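Local coordinates for protein packaging enzyme P4 (PDB 4BLO) that hydrolyses nucleoside triphosphates and, as a hexameric RecA-like packaging motor of a double-stranded RNA bacteriophage, probably drives RNA into the viral capsid, at residues Lys132-Thr135 with Leu136-Leu140; Ile240-Val243 with Phe244-Met248; Thr43-Ala46 with Ala47-Leu51. All blocks are in the same frame, centred on the assembly; numbering follows the deposited sequence.

Contact 1: Lys132-Thr135 with Leu136-Leu140; sequences KSIT and LNEKL. With CA (calcium ion), chain B; ADP (adenosine-5'-diphosphate), chain C.
The Walker A motif of this P-loop NTPase ends in helix 132-140, and Lys-132, Ser-133 and Thr-135 in its first turn pair with Leu-136, Asn-137 and Lys-139 one turn on. Ser-133 O is gripped twice by a single residue: Asn-137 gives it the usual helical N-H and, from its side chain, ND2 at 2.7 Å. The oxygen lies close to the plane of that amide, and the N-H is fairly straight at 160°. With CG beside its own backbone N (chi1 -66°), Asn-137 folds back along the helix to make this second bond. Lys-139 also turns back, and its NZ donates a hydrogen bond to Thr-135 OG1 at 3.0 Å. That hydroxyl is bonded to Gly-131 O as well, which ties the loop to the helix. At the far end a wider pi-type turn brings Leu-140 N to Thr-135 O at 2.9 Å, while Lys-139 N reaches the same oxygen only weakly.

The N-terminal end of the helix faces ADP. Lys-132 bends at its last two torsions so that NZ meets the beta-phosphate oxygen O1B of ADP at 2.7 Å, and its backbone N reaches the same oxygen. Ser-133 OG binds the calcium ion at 2.3 Å, and O2B of ADP is a second ligand at 2.5 Å; Asp-187 OD2 is hydrogen-bonded to Ser-133 OG. Ile-134 N donates to O2A of the alpha-phosphate of ADP at 2.9 Å. A helix N-terminus, a lysine and a metal-bound serine gathered round a diphosphate are the signature of the P-loop.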
ATOM      1  N   LYS L 132     -21.086 -19.807  17.665  1.00 29.71           N
ATOM      2  CA  LYS L 132     -20.631 -18.832  18.666  1.00 29.02           C
ATOM      3  C   LYS L 132     -21.830 -18.202  19.397  1.00 33.48           C
ATOM      4  O   LYS L 132     -21.910 -18.294  20.623  1.00 34.42           O
ATOM      5  CB  LYS L 132     -19.757 -17.728  18.034  1.00 30.27           C
ATOM      6  CG  LYS L 132     -18.483 -18.221  17.373  1.00 37.54           C
ATOM      7  CD  LYS L 132     -17.658 -17.070  16.750  1.00 37.66           C
ATOM      8  CE  LYS L 132     -18.263 -16.469  15.505  1.00 39.63           C
ATOM      9  NZ  LYS L 132     -18.383 -17.435  14.371  1.00 39.43           N
ATOM     10  N   SER L 133     -22.774 -17.605  18.636  1.00 29.12           N
ATOM     11  CA  SER L 133     -23.967 -16.944  19.154  1.00 29.41           C
ATOM     12  C   SER L 133     -24.854 -17.922  19.944  1.00 39.97           C
ATOM     13  O   SER L 133     -25.426 -17.532  20.965  1.00 41.23           O
ATOM     14  CB  SER L 133     -24.754 -16.298  18.016  1.00 29.57           C
ATOM     15  OG  SER L 133     -23.996 -15.280  17.385  1.00 30.56           O
ATOM     16  N   ILE L 134     -24.924 -19.196  19.493  1.00 38.49           N
ATOM     17  CA  ILE L 134     -25.673 -20.284  20.134  1.00 39.64           C
ATOM     18  C   ILE L 134     -25.040 -20.607  21.487  1.00 41.64           C
ATOM     19  O   ILE L 134     -25.758 -20.642  22.482  1.00 40.55           O
ATOM     20  CB  ILE L 134     -25.756 -21.520  19.186  1.00 44.00           C
ATOM     21  CG1 ILE L 134     -26.992 -21.423  18.260  1.00 45.52           C
ATOM     22  CG2 ILE L 134     -25.658 -22.888  19.895  1.00 45.91           C
ATOM     23  CD1 ILE L 134     -28.453 -21.437  18.946  1.00 57.95           C
ATOM     24  N   THR L 135     -23.704 -20.798  21.522  1.00 38.93           N
ATOM     25  CA  THR L 135     -22.947 -21.103  22.742  1.00 40.56           C
ATOM     26  C   THR L 135     -23.090 -19.945  23.736  1.00 45.64           C
ATOM     27  O   THR L 135     -23.350 -20.186  24.919  1.00 45.66           O
ATOM     28  CB  THR L 135     -21.477 -21.391  22.414  1.00 44.15           C
ATOM     29  OG1 THR L 135     -21.425 -22.488  21.515  1.00 43.01           O
ATOM     30  CG2 THR L 135     -20.654 -21.715  23.652  1.00 42.54           C
ATOM     31  N   LEU L 136     -22.970 -18.693  23.232  1.00 40.23           N
ATOM     32  CA  LEU L 136     -23.095 -17.500  24.046  1.00 38.41           C
ATOM     33  C   LEU L 136     -24.459 -17.432  24.786  1.00 44.02           C
ATOM     34  O   LEU L 136     -24.485 -17.217  25.998  1.00 44.70           O
ATOM     35  CB  LEU L 136     -22.883 -16.249  23.168  1.00 36.07           C
ATOM     36  CG  LEU L 136     -23.100 -14.882  23.848  1.00 38.55           C
ATOM     37  CD1 LEU L 136     -22.104 -14.644  24.981  1.00 38.78           C
ATOM     38  CD2 LEU L 136     -23.037 -13.773  22.847  1.00 36.76           C
ATOM     39  N   ASN L 137     -25.569 -17.643  24.073  1.00 40.55           N
ATOM     40  CA  ASN L 137     -26.876 -17.455  24.672  1.00 41.55           C
ATOM     41  C   ASN L 137     -27.415 -18.699  25.388  1.00 49.33           C
ATOM     42  O   ASN L 137     -28.075 -18.540  26.424  1.00 50.02           O
ATOM     43  CB  ASN L 137     -27.861 -16.933  23.638  1.00 37.24           C
ATOM     44  CG  ASN L 137     -27.485 -15.533  23.186  1.00 53.45           C
ATOM     45  OD1 ASN L 137     -27.812 -14.528  23.821  1.00 40.55           O
ATOM     46  ND2 ASN L 137     -26.686 -15.436  22.134  1.00 47.72           N
ATOM     47  N   GLU L 138     -27.120 -19.916  24.887  1.00 46.30           N
ATOM     48  CA  GLU L 138     -27.605 -21.145  25.523  1.00 47.30           C
ATOM     49  C   GLU L 138     -26.687 -21.619  26.634  1.00 51.62           C
ATOM     50  O   GLU L 138     -27.183 -21.861  27.733  1.00 53.69           O
ATOM     51  CB  GLU L 138     -27.793 -22.275  24.510  1.00 49.13           C
ATOM     52  CG  GLU L 138     -28.937 -22.049  23.546  1.00 61.57           C
ATOM     53  CD  GLU L 138     -29.261 -23.242  22.669  1.00 88.10           C
ATOM     54  OE1 GLU L 138     -28.333 -23.988  22.280  1.00 73.38           O
ATOM     55  OE2 GLU L 138     -30.456 -23.411  22.339  1.00 95.99           O
ATOM     56  N   LYS L 139     -25.368 -21.810  26.344  1.00 45.40           N
ATOM     57  CA  LYS L 139     -24.397 -22.317  27.314  1.00 44.44           C
ATOM     58  C   LYS L 139     -23.898 -21.224  28.265  1.00 49.61           C
ATOM     59  O   LYS L 139     -23.929 -21.457  29.464  1.00 50.95           O
ATOM     60  CB  LYS L 139     -23.221 -23.053  26.630  1.00 43.94           C
ATOM     61  CG  LYS L 139     -23.619 -24.454  26.076  1.00 29.30           C
ATOM     62  CD  LYS L 139     -22.597 -25.028  25.094  1.00 29.47           C
ATOM     63  CE  LYS L 139     -23.004 -24.839  23.641  1.00 67.12           C
ATOM     64  NZ  LYS L 139     -21.953 -25.262  22.662  1.00 75.36           N
ATOM     65  N   LEU L 140     -23.519 -20.027  27.780  1.00 47.00           N
ATOM     66  CA  LEU L 140     -23.007 -18.984  28.669  1.00 47.47           C
ATOM     67  C   LEU L 140     -24.072 -18.216  29.454  1.00 53.63           C
ATOM     68  O   LEU L 140     -23.809 -17.929  30.619  1.00 54.60           O
ATOM     69  CB  LEU L 140     -22.076 -18.028  27.942  1.00 46.26           C
ATOM     70  CG  LEU L 140     -20.772 -18.632  27.365  1.00 50.98           C
ATOM     71  CD1 LEU L 140     -20.154 -17.668  26.351  1.00 50.65           C
ATOM     72  CD2 LEU L 140     -19.797 -19.011  28.453  1.00 51.09           C
TER
HETATM   73 CA    CA B 400     -23.901 -15.058  15.140  1.00 50.23          CA
HETATM   74  PB  ADP C 401     -22.135 -18.099  14.520  1.00 44.43           P
HETATM   75  O1B ADP C 401     -20.751 -18.712  14.841  1.00 42.78           O
HETATM   76  O2B ADP C 401     -22.502 -17.091  15.615  1.00 45.14           O
HETATM   77  O3B ADP C 401     -22.105 -17.407  13.183  1.00 39.84           O
HETATM   78  PA  ADP C 401     -24.674 -19.420  15.151  1.00 56.28           P
HETATM   79  O1A ADP C 401     -25.522 -18.171  14.849  1.00 57.28           O
HETATM   80  O2A ADP C 401     -24.518 -19.553  16.618  1.00 55.55           O
HETATM   81  O3A ADP C 401     -23.230 -19.266  14.474  1.00 49.36           O
HETATM   82  O5' ADP C 401     -25.384 -20.715  14.576  1.00 62.70           O
HETATM   83  C5' ADP C 401     -24.618 -21.898  14.272  1.00 65.54           C
HETATM   84  C4' ADP C 401     -25.531 -23.020  13.858  1.00 68.46           C
HETATM   85  O4' ADP C 401     -26.233 -22.649  12.653  1.00 68.89           O
HETATM   86  C3' ADP C 401     -24.804 -24.315  13.511  1.00 71.89           C
HETATM   87  O3' ADP C 401     -24.540 -25.105  14.664  1.00 72.92           O
HETATM   88  C2' ADP C 401     -25.766 -24.977  12.524  1.00 74.12           C
HETATM   89  O2' ADP C 401     -26.806 -25.706  13.166  1.00 76.72           O
HETATM   90  C1' ADP C 401     -26.328 -23.760  11.778  1.00 72.54           C
HETATM   91  N9  ADP C 401     -25.647 -23.448  10.520  1.00 73.50           N
HETATM   92  C8  ADP C 401     -24.776 -22.419  10.272  1.00 73.44           C
HETATM   93  N7  ADP C 401     -24.311 -22.390   9.047  1.00 74.57           N
HETATM   94  C5  ADP C 401     -24.923 -23.482   8.440  1.00 75.05           C
HETATM   95  C6  ADP C 401     -24.848 -24.007   7.132  1.00 75.86           C
HETATM   96  N6  ADP C 401     -24.042 -23.525   6.182  1.00 74.89           N
HETATM   97  N1  ADP C 401     -25.605 -25.094   6.848  1.00 77.60           N
HETATM   98  C2  ADP C 401     -26.363 -25.623   7.814  1.00 77.85           C
HETATM   99  N3  ADP C 401     -26.501 -25.225   9.083  1.00 75.97           N
HETATM  100  C4  ADP C 401     -25.750 -24.138   9.334  1.00 74.50           C

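Contact 2: Ile240-Val243 with Phe244-Met248; sequences IEYV and FGQVM
Tyr-242 and Gln-246, one turn apart on helix 240-248, make the main side-chain contact. Gln-246 CG sits over one face of the phenol ring, 4.0 Å from its centroid and 21° off the normal, a CH-pi contact displaced toward the CE2 side. The amide then runs across the same ring: NE2 comes to 3.5 Å from Tyr-242 CE1, and the amide and ring planes are 28° apart. A bend at chi2 (-62°) folds the glutamine over the ring, and the tyrosine, with CG anti to its backbone N, leans along the helix to meet it.

Beneath them the backbone keeps helical spacing, with Gln-246 N bonded to Tyr-242 O at 3.1 Å. On the buried flank Val-243 and Val-247 meet more loosely, CG1 of the first lying 4.2 Å from CG2 of the second; both pack on Met-125 of strand 120-126 and on Tyr-210 of helix 208-222. Phe-244 covers Met-125 too and reaches Ala-254 and Leu-256 of strand 253-258, so the helix lies on the central sheet.

Farther out, Tyr-242 OH is hydrogen-bonded to Val-235 O of a neighbouring subunit, whose Met-234 packs on both Tyr-242 and Gln-246. Lys-239 of the same chain makes a cation-pi contact with the ring, and Glu-241 forms a salt bridge with Arg-264, one of the residues of an ADP pocket. The chemistry implies a ring packed by CH-pi and amide contact over the face that Gln-246 covers, its position probably restrained at the hydroxyl by the bond across the subunit boundary.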
ATOM      1  N   ILE L 240      -7.039 -20.570  11.515  1.00 57.85           N
ATOM      2  CA  ILE L 240      -7.843 -20.296  12.712  1.00 55.61           C
ATOM      3  C   ILE L 240      -7.164 -20.842  14.003  1.00 56.94           C
ATOM      4  O   ILE L 240      -7.212 -20.171  15.038  1.00 54.67           O
ATOM      5  CB  ILE L 240      -9.308 -20.799  12.545  1.00 58.96           C
ATOM      6  CG1 ILE L 240     -10.254 -20.213  13.621  1.00 57.93           C
ATOM      7  CG2 ILE L 240      -9.425 -22.327  12.437  1.00 61.92           C
ATOM      8  CD1 ILE L 240     -10.934 -18.902  13.243  1.00 63.87           C
ATOM      9  N   GLU L 241      -6.538 -22.039  13.927  1.00 53.58           N
ATOM     10  CA  GLU L 241      -5.814 -22.673  15.029  1.00 52.96           C
ATOM     11  C   GLU L 241      -4.662 -21.781  15.489  1.00 52.11           C
ATOM     12  O   GLU L 241      -4.500 -21.590  16.695  1.00 49.74           O
ATOM     13  CB  GLU L 241      -5.299 -24.065  14.623  1.00 56.67           C
ATOM     14  CG  GLU L 241      -6.342 -25.157  14.821  1.00 68.18           C
ATOM     15  CD  GLU L 241      -6.430 -25.786  16.200  1.00 88.78           C
ATOM     16  OE1 GLU L 241      -5.393 -25.845  16.901  1.00 89.07           O
ATOM     17  OE2 GLU L 241      -7.519 -26.294  16.544  1.00 79.79           O
ATOM     18  N   TYR L 242      -3.885 -21.219  14.533  1.00 47.54           N
ATOM     19  CA  TYR L 242      -2.772 -20.316  14.821  1.00 45.27           C
ATOM     20  C   TYR L 242      -3.296 -19.059  15.509  1.00 42.65           C
ATOM     21  O   TYR L 242      -2.768 -18.702  16.544  1.00 41.46           O
ATOM     22  CB  TYR L 242      -1.999 -19.961  13.528  1.00 47.56           C
ATOM     23  CG  TYR L 242      -0.921 -18.908  13.703  1.00 48.71           C
ATOM     24  CD1 TYR L 242       0.377 -19.262  14.073  1.00 51.25           C
ATOM     25  CD2 TYR L 242      -1.191 -17.558  13.485  1.00 47.79           C
ATOM     26  CE1 TYR L 242       1.369 -18.296  14.247  1.00 49.71           C
ATOM     27  CE2 TYR L 242      -0.208 -16.586  13.667  1.00 47.97           C
ATOM     28  CZ  TYR L 242       1.071 -16.961  14.042  1.00 53.55           C
ATOM     29  OH  TYR L 242       2.046 -16.004  14.202  1.00 52.54           O
ATOM     30  N   VAL L 243      -4.335 -18.409  14.952  1.00 36.73           N
ATOM     31  CA  VAL L 243      -4.946 -17.179  15.476  1.00 34.26           C
ATOM     32  C   VAL L 243      -5.501 -17.424  16.892  1.00 37.33           C
ATOM     33  O   VAL L 243      -5.304 -16.587  17.767  1.00 35.52           O
ATOM     34  CB  VAL L 243      -6.022 -16.596  14.513  1.00 37.43           C
ATOM     35  CG1 VAL L 243      -6.733 -15.375  15.118  1.00 36.23           C
ATOM     36  CG2 VAL L 243      -5.402 -16.220  13.171  1.00 37.36           C
ATOM     37  N   PHE L 244      -6.129 -18.573  17.138  1.00 34.21           N
ATOM     38  CA  PHE L 244      -6.656 -18.857  18.467  1.00 33.56           C
ATOM     39  C   PHE L 244      -5.508 -18.913  19.492  1.00 38.72           C
ATOM     40  O   PHE L 244      -5.586 -18.243  20.534  1.00 38.67           O
ATOM     41  CB  PHE L 244      -7.500 -20.153  18.476  1.00 35.43           C
ATOM     42  CG  PHE L 244      -8.127 -20.429  19.818  1.00 35.84           C
ATOM     43  CD1 PHE L 244      -9.254 -19.730  20.234  1.00 37.44           C
ATOM     44  CD2 PHE L 244      -7.572 -21.363  20.682  1.00 37.85           C
ATOM     45  CE1 PHE L 244      -9.823 -19.970  21.485  1.00 38.74           C
ATOM     46  CE2 PHE L 244      -8.143 -21.607  21.930  1.00 41.13           C
ATOM     47  CZ  PHE L 244      -9.257 -20.901  22.332  1.00 39.03           C
ATOM     48  N   GLY L 245      -4.450 -19.658  19.157  1.00 35.44           N
ATOM     49  CA  GLY L 245      -3.261 -19.801  19.992  1.00 35.88           C
ATOM     50  C   GLY L 245      -2.671 -18.459  20.366  1.00 39.29           C
ATOM     51  O   GLY L 245      -2.213 -18.253  21.499  1.00 40.33           O
ATOM     52  N   GLN L 246      -2.766 -17.522  19.426  1.00 33.93           N
ATOM     53  CA  GLN L 246      -2.272 -16.175  19.591  1.00 33.02           C
ATOM     54  C   GLN L 246      -3.211 -15.363  20.471  1.00 35.51           C
ATOM     55  O   GLN L 246      -2.739 -14.562  21.267  1.00 34.73           O
ATOM     56  CB  GLN L 246      -2.087 -15.507  18.222  1.00 34.47           C
ATOM     57  CG  GLN L 246      -1.057 -16.184  17.287  1.00 62.36           C
ATOM     58  CD  GLN L 246       0.361 -16.226  17.803  1.00 76.28           C
ATOM     59  OE1 GLN L 246       0.842 -15.263  18.395  1.00 69.65           O
ATOM     60  NE2 GLN L 246       1.059 -17.332  17.576  1.00 69.65           N
ATOM     61  N   VAL L 247      -4.536 -15.570  20.341  1.00 32.37           N
ATOM     62  CA  VAL L 247      -5.573 -14.864  21.107  1.00 30.65           C
ATOM     63  C   VAL L 247      -5.530 -15.328  22.568  1.00 34.85           C
ATOM     64  O   VAL L 247      -5.692 -14.510  23.485  1.00 35.39           O
ATOM     65  CB  VAL L 247      -6.979 -15.025  20.469  1.00 34.06           C
ATOM     66  CG1 VAL L 247      -8.076 -14.556  21.419  1.00 33.58           C
ATOM     67  CG2 VAL L 247      -7.069 -14.264  19.140  1.00 32.93           C
ATOM     68  N   MET L 248      -5.261 -16.623  22.784  1.00 30.41           N
ATOM     69  CA  MET L 248      -5.129 -17.207  24.120  1.00 29.94           C
ATOM     70  C   MET L 248      -4.068 -16.456  24.954  1.00 35.18           C
ATOM     71  O   MET L 248      -4.258 -16.259  26.149  1.00 37.28           O
ATOM     72  CB  MET L 248      -4.730 -18.672  23.971  1.00 32.85           C
ATOM     73  CG  MET L 248      -5.831 -19.668  24.203  1.00 35.55           C
ATOM     74  SD  MET L 248      -5.110 -21.239  23.669  1.00 40.70           S
ATOM     75  CE  MET L 248      -6.037 -22.400  24.621  1.00 39.25           C
TER

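Contact 3: Thr43-Ala46 with Ala47-Leu51; sequences TYIA and AVMEL
Val-48 meets Tyr-44 one turn back on helix 38-54. Its CB lies over the preceding turn, 3.6 Å from Tyr-44 O, the carbonyl oxygen that also accepts the hydrogen bond from Val-48 N at 3.0 Å. From there the branches part. CG2 of Val-48, set anti to the carbonyl carbon of its own residue, swings back toward the tyrosine, where it lies 3.4 Å from Tyr-44 O and at the same time over the ring. Val-48 CG2 stands 3.8 Å from the Tyr-44 ring centroid and 17° off the normal, a CH-pi contact over the face. It is shifted toward the hydroxyl end, so that the nearest ring atom to Val-48 CG2 is Tyr-44 CZ at 3.7 Å.

The ring can receive the methyl because Tyr-44 CG is anti to the backbone N (chi1 178°), which lays the phenol along the helix flank. This flank packs on helices 167-179 and 66-69: Leu-177 of the first touches both Tyr-44 and Val-48, and so does Leu-69 of the second. The hydroxyl of Tyr-44, among these apolar groups, is satisfied by a hydrogen bond to Ile-64 O.

Round the helix from this pair, Ile-45 and Met-49 form a second, thinner contact, with Ile-45 CG2 at 4.2 Å from Met-49 CG. The two residues pack on Val-13 of helix 7-22. Between their backbones Met-49 N bonds to Ile-45 O, and Glu-50 N pairs in the same way with Ala-46 O at 3.0 Å.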
ATOM      1  N   THR L  43     -21.518   8.749  34.743  1.00 49.34           N
ATOM      2  CA  THR L  43     -22.801   9.359  34.390  1.00 50.97           C
ATOM      3  C   THR L  43     -23.784   8.278  33.927  1.00 55.23           C
ATOM      4  O   THR L  43     -24.958   8.318  34.306  1.00 56.03           O
ATOM      5  CB  THR L  43     -22.596  10.454  33.324  1.00 53.38           C
ATOM      6  OG1 THR L  43     -21.513  11.305  33.720  1.00 49.69           O
ATOM      7  CG2 THR L  43     -23.848  11.294  33.106  1.00 52.36           C
ATOM      8  N   TYR L  44     -23.289   7.298  33.137  1.00 50.24           N
ATOM      9  CA  TYR L  44     -24.081   6.168  32.646  1.00 48.28           C
ATOM     10  C   TYR L  44     -24.556   5.310  33.821  1.00 51.15           C
ATOM     11  O   TYR L  44     -25.743   5.008  33.880  1.00 49.64           O
ATOM     12  CB  TYR L  44     -23.278   5.326  31.641  1.00 46.24           C
ATOM     13  CG  TYR L  44     -24.013   4.104  31.129  1.00 46.05           C
ATOM     14  CD1 TYR L  44     -25.012   4.220  30.165  1.00 48.18           C
ATOM     15  CD2 TYR L  44     -23.670   2.826  31.564  1.00 45.06           C
ATOM     16  CE1 TYR L  44     -25.693   3.098  29.690  1.00 48.31           C
ATOM     17  CE2 TYR L  44     -24.338   1.694  31.090  1.00 44.68           C
ATOM     18  CZ  TYR L  44     -25.353   1.835  30.154  1.00 51.99           C
ATOM     19  OH  TYR L  44     -26.012   0.724  29.673  1.00 46.30           O
ATOM     20  N   ILE L  45     -23.645   4.957  34.766  1.00 48.63           N
ATOM     21  CA  ILE L  45     -23.957   4.147  35.955  1.00 50.00           C
ATOM     22  C   ILE L  45     -25.094   4.821  36.752  1.00 57.84           C
ATOM     23  O   ILE L  45     -26.094   4.159  37.048  1.00 59.61           O
ATOM     24  CB  ILE L  45     -22.694   3.875  36.831  1.00 53.38           C
ATOM     25  CG1 ILE L  45     -21.695   2.957  36.090  1.00 50.60           C
ATOM     26  CG2 ILE L  45     -23.075   3.274  38.202  1.00 57.14           C
ATOM     27  CD1 ILE L  45     -20.252   3.030  36.577  1.00 50.81           C
ATOM     28  N   ALA L  46     -24.963   6.141  37.029  1.00 54.86           N
ATOM     29  CA  ALA L  46     -25.956   6.955  37.744  1.00 56.93           C
ATOM     30  C   ALA L  46     -27.337   6.926  37.054  1.00 60.42           C
ATOM     31  O   ALA L  46     -28.355   6.789  37.731  1.00 61.89           O
ATOM     32  CB  ALA L  46     -25.460   8.386  37.860  1.00 59.24           C
ATOM     33  N   ALA L  47     -27.358   7.015  35.712  1.00 55.85           N
ATOM     34  CA  ALA L  47     -28.572   6.987  34.900  1.00 56.32           C
ATOM     35  C   ALA L  47     -29.262   5.614  34.962  1.00 62.65           C
ATOM     36  O   ALA L  47     -30.498   5.564  35.039  1.00 64.93           O
ATOM     37  CB  ALA L  47     -28.247   7.347  33.457  1.00 54.75           C
ATOM     38  N   VAL L  48     -28.464   4.514  34.944  1.00 57.63           N
ATOM     39  CA  VAL L  48     -28.936   3.123  35.000  1.00 56.85           C
ATOM     40  C   VAL L  48     -29.572   2.864  36.373  1.00 63.81           C
ATOM     41  O   VAL L  48     -30.695   2.345  36.432  1.00 64.33           O
ATOM     42  CB  VAL L  48     -27.801   2.111  34.675  1.00 58.25           C
ATOM     43  CG1 VAL L  48     -28.184   0.680  35.050  1.00 57.92           C
ATOM     44  CG2 VAL L  48     -27.418   2.184  33.206  1.00 55.58           C
ATOM     45  N   MET L  49     -28.871   3.262  37.458  1.00 60.38           N
ATOM     46  CA  MET L  49     -29.344   3.091  38.833  1.00 62.43           C
ATOM     47  C   MET L  49     -30.634   3.872  39.088  1.00 66.99           C
ATOM     48  O   MET L  49     -31.531   3.351  39.760  1.00 66.89           O
ATOM     49  CB  MET L  49     -28.264   3.507  39.853  1.00 66.28           C
ATOM     50  CG  MET L  49     -26.958   2.699  39.775  1.00 67.86           C
ATOM     51  SD  MET L  49     -27.141   0.903  39.676  1.00 70.39           S
ATOM     52  CE  MET L  49     -27.479   0.548  41.323  1.00 70.45           C
ATOM     53  N   GLU L  50     -30.726   5.111  38.550  1.00 64.08           N
ATOM     54  CA  GLU L  50     -31.892   5.975  38.713  1.00 67.06           C
ATOM     55  C   GLU L  50     -33.120   5.350  38.041  1.00 69.95           C
ATOM     56  O   GLU L  50     -34.216   5.380  38.620  1.00 71.01           O
ATOM     57  CB  GLU L  50     -31.620   7.377  38.154  1.00 69.49           C
ATOM     58  CG  GLU L  50     -32.506   8.434  38.793  1.00 89.77           C
ATOM     59  CD  GLU L  50     -32.566   9.760  38.065  1.00124.23           C
ATOM     60  OE1 GLU L  50     -31.499  10.391  37.885  1.00128.91           O
ATOM     61  OE2 GLU L  50     -33.681  10.170  37.672  1.00119.50           O
ATOM     62  N   LEU L  51     -32.920   4.763  36.829  1.00 62.40           N
ATOM     63  CA  LEU L  51     -33.977   4.088  36.068  1.00 60.10           C
ATOM     64  C   LEU L  51     -34.379   2.769  36.748  1.00 63.51           C
ATOM     65  O   LEU L  51     -35.573   2.458  36.800  1.00 63.85           O
ATOM     66  CB  LEU L  51     -33.526   3.837  34.625  1.00 56.15           C
ATOM     67  CG  LEU L  51     -34.614   3.390  33.651  1.00 57.70           C
ATOM     68  CD1 LEU L  51     -35.449   4.564  33.167  1.00 58.62           C
ATOM     69  CD2 LEU L  51     -34.010   2.671  32.503  1.00 55.03           C
TER

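In the fold
Along the chain contact 3 comes first, on helix 38-54, then contact 1 on helix 132-140 and contact 2 on helix 240-248. Each lies within a single helix, and no two touch. Contacts 1 and 2 belong to helices set round the RecA-like central sheet: strand 120-126 leads into the P-loop before contact 1 and also carries side chains packed under contact 2. Their centres are about 20 Å apart, with contact 1 at the phosphates and contact 2 at a subunit boundary. Contact 3, about 38 Å from contact 2 between centres and across the chain's centre from it, packs helix 38-54 on helices 7-22, 66-69 and 167-179. Nucleotide site and subunit boundary thus lie on the same side of the chain.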